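Side-chain contacts in lipid binding protein (PDB 5H0Q), which probably binds lipid membranes at domains where sphingomyelin and cholesterol come together, and has been used as a probe for them: residues M163-L166 with L167-N171; V39-D42 with Q43-R47. All coordinates share one frame; numbering follows the deposited sequence.

In the fold
Contacts 1 and 2 each lie at one end of a single helix, and they sit on opposite sides of the chain's centre. Their own centres are 29 Å apart and their nearest atoms about 20 Å, so they do not touch. Contact 1 belongs to the last turns of helix 160-169 and is partly buried: Met163 and Leu167 face the five-stranded antiparallel sheet. Contact 2 holds the N-cap and first two turns of helix 41-55 and lies at the surface, with Ala44 turned to Trp99 and Val101 of the other, mixed sheet. A threonine hydroxyl bonded to a backbone carbonyl marks contact 1, whereas contact 2 is marked by an amide-carboxylate bond between side chains.

Contact 1: residues M163-L166 with L167-N171; sequences MLHL and LDTHN
The carbonyl oxygen of His165 is gripped twice by Thr169. The backbone N of Thr169 reaches His165 O at 3.1 Å, and the hydroxyl OG1 of Thr169 gives it a second hydrogen bond of 2.8 Å. The two donors come from opposite faces of the carbonyl plane. The Thr169 hydroxyl is placed for this by a chi1 of 64°, which sets OG1 between its own backbone N and carbonyl carbon. Thr169 OG1 also lies over one face of the His165 ring, offset toward the rim. The methyl is also near that ring, with Thr169 CG2 3.6 Å from His165 CD2.

One residue back, Asp168 N bonds to Leu164 O at 2.8 Å. The Leu164 side chain crosses that of Asp168 at a slant, with CD1 of Leu164 3.8 Å from OD2 of Asp168. The charge of that carboxylate is met by a salt bridge to Arg82. Leu167 N bonds to Met163 O, and the side chains of both residues are buried. Met163 packs on Trp154 and Phe129, Leu167 on Leu145 and Phe81. This is an amphipathic alpha-helix near its C-terminal end, laid against a beta-sheet, with a threonine hydroxyl bonded back to the i-4 carbonyl.

Contact 2: residues V39-D42 with Q43-R47; sequences VYQD and QAEKR
Glu45 reaches back one helical turn to Gln41. Its CB lies 3.6 Å from the backbone O of Gln41. Its CG is closer to the same oxygen, 3.3 Å from Gln41 O, and also borders the CG of Gln41. A chi1 of -62° sets Glu45 CG beside its own backbone N, and the chain then runs extended to the carboxylate. CD of Glu45 is 4.0 Å from NE2 of Gln41. At the tip, OE2 of Glu45 accepts a hydrogen bond of 2.9 Å from NE2 of Gln41. The N-H...O angle is 157°. The donor comes from the anti side of the carboxylate, tilted out of its plane. The amide and carboxylate planes are 67° apart, so the two groups meet turned rather than flat. Gln41 presents its amide on an extended chain, with CG opposite the backbone N. The other end of that amide, Gln41 OE1, is bonded to Lys37.

Beneath these side chains runs the helix backbone. Glu45 N bonds to Gln41 O at 2.8 Å, and Lys46 N bonds to Asp42 O. Tyr40 is the N-cap residue. Its carbonyl takes a hydrogen bond from Ala44 N and a weak one from Gln43 N. The Tyr40 and Gln43 side chains lie side by side and point the same way. OE1 of Gln43 sits at the ring edge, 3.6 Å from CD1 of Tyr40. On the inner side, Ala44 packs on Trp99 and Val101.

The chemistry is that of a polar helix start. Acidic side chains here would probably be favoured by the partial positive charge of the helix N-terminus. Arg64 makes a further, long and weak ion pair with Glu45 OE2. The Gln41 amide joins two charged groups, receiving a bond from Lys37 and giving one to Glu45.

Contact 1: residues M163-L166 with L167-N171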
loop_
_atom_site.group_PDB
_atom_site.type_symbol
_atom_site.label_atom_id
_atom_site.label_comp_id
_atom_site.label_asym_id
_atom_site.label_seq_id
_atom_site.Cartn_x
_atom_site.Cartn_y
_atom_site.Cartn_z
ATOM N N MET A 163 -2.697 -3.002 -16.850
ATOM C CA MET A 163 -2.224 -3.240 -15.485
ATOM C C MET A 163 -2.568 -4.648 -15.015
ATOM O O MET A 163 -1.749 -5.305 -14.365
ATOM C CB MET A 163 -2.786 -2.172 -14.543
ATOM C CG MET A 163 -2.323 -0.747 -14.931
ATOM S SD MET A 163 -0.532 -0.637 -15.209
ATOM C CE MET A 163 0.099 -1.197 -13.614
ATOM N N LEU A 164 -3.757 -5.142 -15.346
ATOM C CA LEU A 164 -4.095 -6.516 -14.982
ATOM C C LEU A 164 -3.173 -7.508 -15.684
ATOM O O LEU A 164 -2.738 -8.502 -15.088
ATOM C CB LEU A 164 -5.554 -6.789 -15.315
ATOM C CG LEU A 164 -6.104 -8.170 -14.962
ATOM C CD1 LEU A 164 -5.945 -8.479 -13.469
ATOM C CD2 LEU A 164 -7.552 -8.230 -15.375
ATOM N N HIS A 165 -2.828 -7.233 -16.945
ATOM C CA HIS A 165 -1.880 -8.086 -17.654
ATOM C C HIS A 165 -0.535 -8.130 -16.942
ATOM O O HIS A 165 0.083 -9.194 -16.836
ATOM C CB HIS A 165 -1.687 -7.590 -19.092
ATOM C CG HIS A 165 -0.530 -8.235 -19.787
ATOM N ND1 HIS A 165 0.552 -7.521 -20.256
ATOM C CD2 HIS A 165 -0.272 -9.534 -20.063
ATOM C CE1 HIS A 165 1.419 -8.352 -20.804
ATOM N NE2 HIS A 165 0.942 -9.580 -20.704
ATOM N N LEU A 166 -0.055 -6.983 -16.462
ATOM C CA LEU A 166 1.181 -6.969 -15.687
ATOM C C LEU A 166 1.029 -7.779 -14.407
ATOM O O LEU A 166 1.954 -8.496 -14.005
ATOM C CB LEU A 166 1.591 -5.526 -15.364
ATOM C CG LEU A 166 2.045 -4.663 -16.553
ATOM C CD1 LEU A 166 2.387 -3.258 -16.042
ATOM C CD2 LEU A 166 3.227 -5.317 -17.262
ATOM N N LEU A 167 -0.140 -7.692 -13.767
ATOM C CA LEU A 167 -0.362 -8.440 -12.532
ATOM C C LEU A 167 -0.412 -9.938 -12.787
ATOM O O LEU A 167 0.100 -10.722 -11.976
ATOM C CB LEU A 167 -1.644 -7.957 -11.855
ATOM C CG LEU A 167 -1.504 -6.625 -11.109
ATOM C CD1 LEU A 167 -2.863 -6.027 -10.729
ATOM C CD2 LEU A 167 -0.620 -6.774 -9.855
ATOM N N ASP A 168 -1.020 -10.356 -13.904
ATOM C CA ASP A 168 -1.165 -11.782 -14.186
ATOM C C ASP A 168 0.148 -12.413 -14.606
ATOM O O ASP A 168 0.371 -13.605 -14.347
ATOM C CB ASP A 168 -2.207 -12.016 -15.280
ATOM C CG ASP A 168 -3.621 -11.775 -14.799
ATOM O OD1 ASP A 168 -4.543 -11.773 -15.641
ATOM O OD2 ASP A 168 -3.806 -11.584 -13.578
ATOM N N THR A 169 1.019 -11.646 -15.265
ATOM C CA THR A 169 2.270 -12.180 -15.767
ATOM C C THR A 169 3.448 -11.856 -14.868
ATOM O O THR A 169 4.576 -12.229 -15.188
ATOM C CB THR A 169 2.531 -11.670 -17.189
ATOM O OG1 THR A 169 2.703 -10.247 -17.194
ATOM C CG2 THR A 169 1.374 -12.051 -18.108
ATOM N N HIS A 170 3.214 -11.189 -13.749
ATOM C CA HIS A 170 4.276 -10.920 -12.793
ATOM C C HIS A 170 4.862 -12.241 -12.303
ATOM O O HIS A 170 4.196 -13.288 -12.296
ATOM C CB HIS A 170 3.716 -10.091 -11.624
ATOM C CG HIS A 170 4.746 -9.332 -10.852
ATOM N ND1 HIS A 170 5.227 -9.751 -9.631
ATOM C CD2 HIS A 170 5.372 -8.164 -11.121
ATOM C CE1 HIS A 170 6.113 -8.878 -9.184
ATOM N NE2 HIS A 170 6.214 -7.900 -10.067
ATOM N N ASN A 171 6.128 -12.198 -11.880
ATOM C CA ASN A 171 6.813 -13.393 -11.395
ATOM C C ASN A 171 7.658 -13.017 -10.180
ATOM O O ASN A 171 8.884 -13.098 -10.193
ATOM C CB ASN A 171 7.672 -14.038 -12.482
ATOM C CG ASN A 171 8.358 -15.313 -12.002
ATOM O OD1 ASN A 171 7.867 -16.000 -11.101
ATOM N ND2 ASN A 171 9.505 -15.625 -12.595
#

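Contact 2: residues V39-D42 with Q43-R47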
loop_
_atom_site.group_PDB
_atom_site.type_symbol
_atom_site.label_atom_id
_atom_site.label_comp_id
_atom_site.label_asym_id
_atom_site.label_seq_id
_atom_site.Cartn_x
_atom_site.Cartn_y
_atom_site.Cartn_z
ATOM N N VAL A 39 6.919 1.014 15.178
ATOM C CA VAL A 39 6.255 1.446 16.403
ATOM C C VAL A 39 4.777 1.046 16.412
ATOM O O VAL A 39 4.264 0.558 17.431
ATOM C CB VAL A 39 6.446 2.958 16.599
ATOM C CG1 VAL A 39 5.701 3.448 17.836
ATOM C CG2 VAL A 39 7.927 3.289 16.710
ATOM N N TYR A 40 4.063 1.249 15.297
ATOM C CA TYR A 40 2.650 0.881 15.219
ATOM C C TYR A 40 2.398 -0.308 14.300
ATOM O O TYR A 40 1.237 -0.658 14.064
ATOM C CB TYR A 40 1.819 2.087 14.768
ATOM C CG TYR A 40 1.902 3.252 15.741
ATOM C CD1 TYR A 40 0.987 3.371 16.779
ATOM C CD2 TYR A 40 2.899 4.204 15.646
ATOM C CE1 TYR A 40 1.053 4.403 17.680
ATOM C CE2 TYR A 40 2.969 5.264 16.542
ATOM C CZ TYR A 40 2.039 5.349 17.561
ATOM O OH TYR A 40 2.086 6.375 18.478
ATOM N N GLN A 41 3.449 -0.961 13.804
ATOM C CA GLN A 41 3.249 -2.050 12.855
ATOM C C GLN A 41 2.454 -3.194 13.479
ATOM O O GLN A 41 1.629 -3.815 12.799
ATOM C CB GLN A 41 4.588 -2.568 12.335
ATOM C CG GLN A 41 4.432 -3.651 11.285
ATOM C CD GLN A 41 5.694 -3.886 10.504
ATOM O OE1 GLN A 41 6.518 -2.984 10.363
ATOM N NE2 GLN A 41 5.860 -5.097 9.987
ATOM N N ASP A 42 2.692 -3.485 14.762
ATOM C CA ASP A 42 1.950 -4.564 15.417
ATOM C C ASP A 42 0.452 -4.299 15.374
ATOM O O ASP A 42 -0.343 -5.229 15.195
ATOM C CB ASP A 42 2.414 -4.735 16.865
ATOM C CG ASP A 42 1.770 -5.936 17.544
ATOM O OD1 ASP A 42 1.539 -6.952 16.853
ATOM O OD2 ASP A 42 1.492 -5.861 18.759
ATOM N N GLN A 43 0.043 -3.035 15.522
ATOM C CA GLN A 43 -1.375 -2.718 15.418
ATOM C C GLN A 43 -1.881 -3.025 14.023
ATOM O O GLN A 43 -2.972 -3.577 13.851
ATOM C CB GLN A 43 -1.637 -1.257 15.765
ATOM C CG GLN A 43 -1.532 -0.897 17.240
ATOM C CD GLN A 43 -2.214 0.424 17.541
ATOM O OE1 GLN A 43 -2.070 1.394 16.797
ATOM N NE2 GLN A 43 -2.985 0.458 18.614
ATOM N N ALA A 44 -1.105 -2.664 13.002
ATOM C CA ALA A 44 -1.526 -2.969 11.646
ATOM C C ALA A 44 -1.587 -4.478 11.418
ATOM O O ALA A 44 -2.537 -4.986 10.806
ATOM C CB ALA A 44 -0.582 -2.301 10.640
ATOM N N GLU A 45 -0.580 -5.212 11.901
ATOM C CA GLU A 45 -0.612 -6.669 11.780
ATOM C C GLU A 45 -1.775 -7.270 12.565
ATOM O O GLU A 45 -2.435 -8.193 12.089
ATOM C CB GLU A 45 0.717 -7.267 12.243
ATOM C CG GLU A 45 1.899 -6.817 11.414
ATOM C CD GLU A 45 3.203 -7.499 11.770
ATOM O OE1 GLU A 45 3.237 -8.288 12.735
ATOM O OE2 GLU A 45 4.200 -7.241 11.064
ATOM N N LYS A 46 -2.071 -6.737 13.748
ATOM C CA LYS A 46 -3.236 -7.218 14.493
ATOM C C LYS A 46 -4.517 -7.052 13.676
ATOM O O LYS A 46 -5.398 -7.921 13.702
ATOM C CB LYS A 46 -3.339 -6.477 15.827
ATOM C CG LYS A 46 -4.471 -6.912 16.722
ATOM C CD LYS A 46 -4.562 -5.994 17.924
ATOM C CE LYS A 46 -5.582 -6.505 18.931
ATOM N NZ LYS A 46 -5.666 -5.627 20.126
ATOM N N ARG A 47 -4.641 -5.939 12.943
ATOM C CA ARG A 47 -5.826 -5.750 12.112
ATOM C C ARG A 47 -5.837 -6.715 10.930
ATOM O O ARG A 47 -6.899 -7.241 10.561
ATOM C CB ARG A 47 -5.898 -4.301 11.618
ATOM C CG ARG A 47 -7.089 -4.000 10.721
ATOM C CD ARG A 47 -8.405 -4.302 11.449
ATOM N NE ARG A 47 -9.553 -3.778 10.719
ATOM C CZ ARG A 47 -10.809 -4.165 10.923
ATOM N NH1 ARG A 47 -11.094 -5.085 11.826
ATOM N NH2 ARG A 47 -11.785 -3.635 10.208
#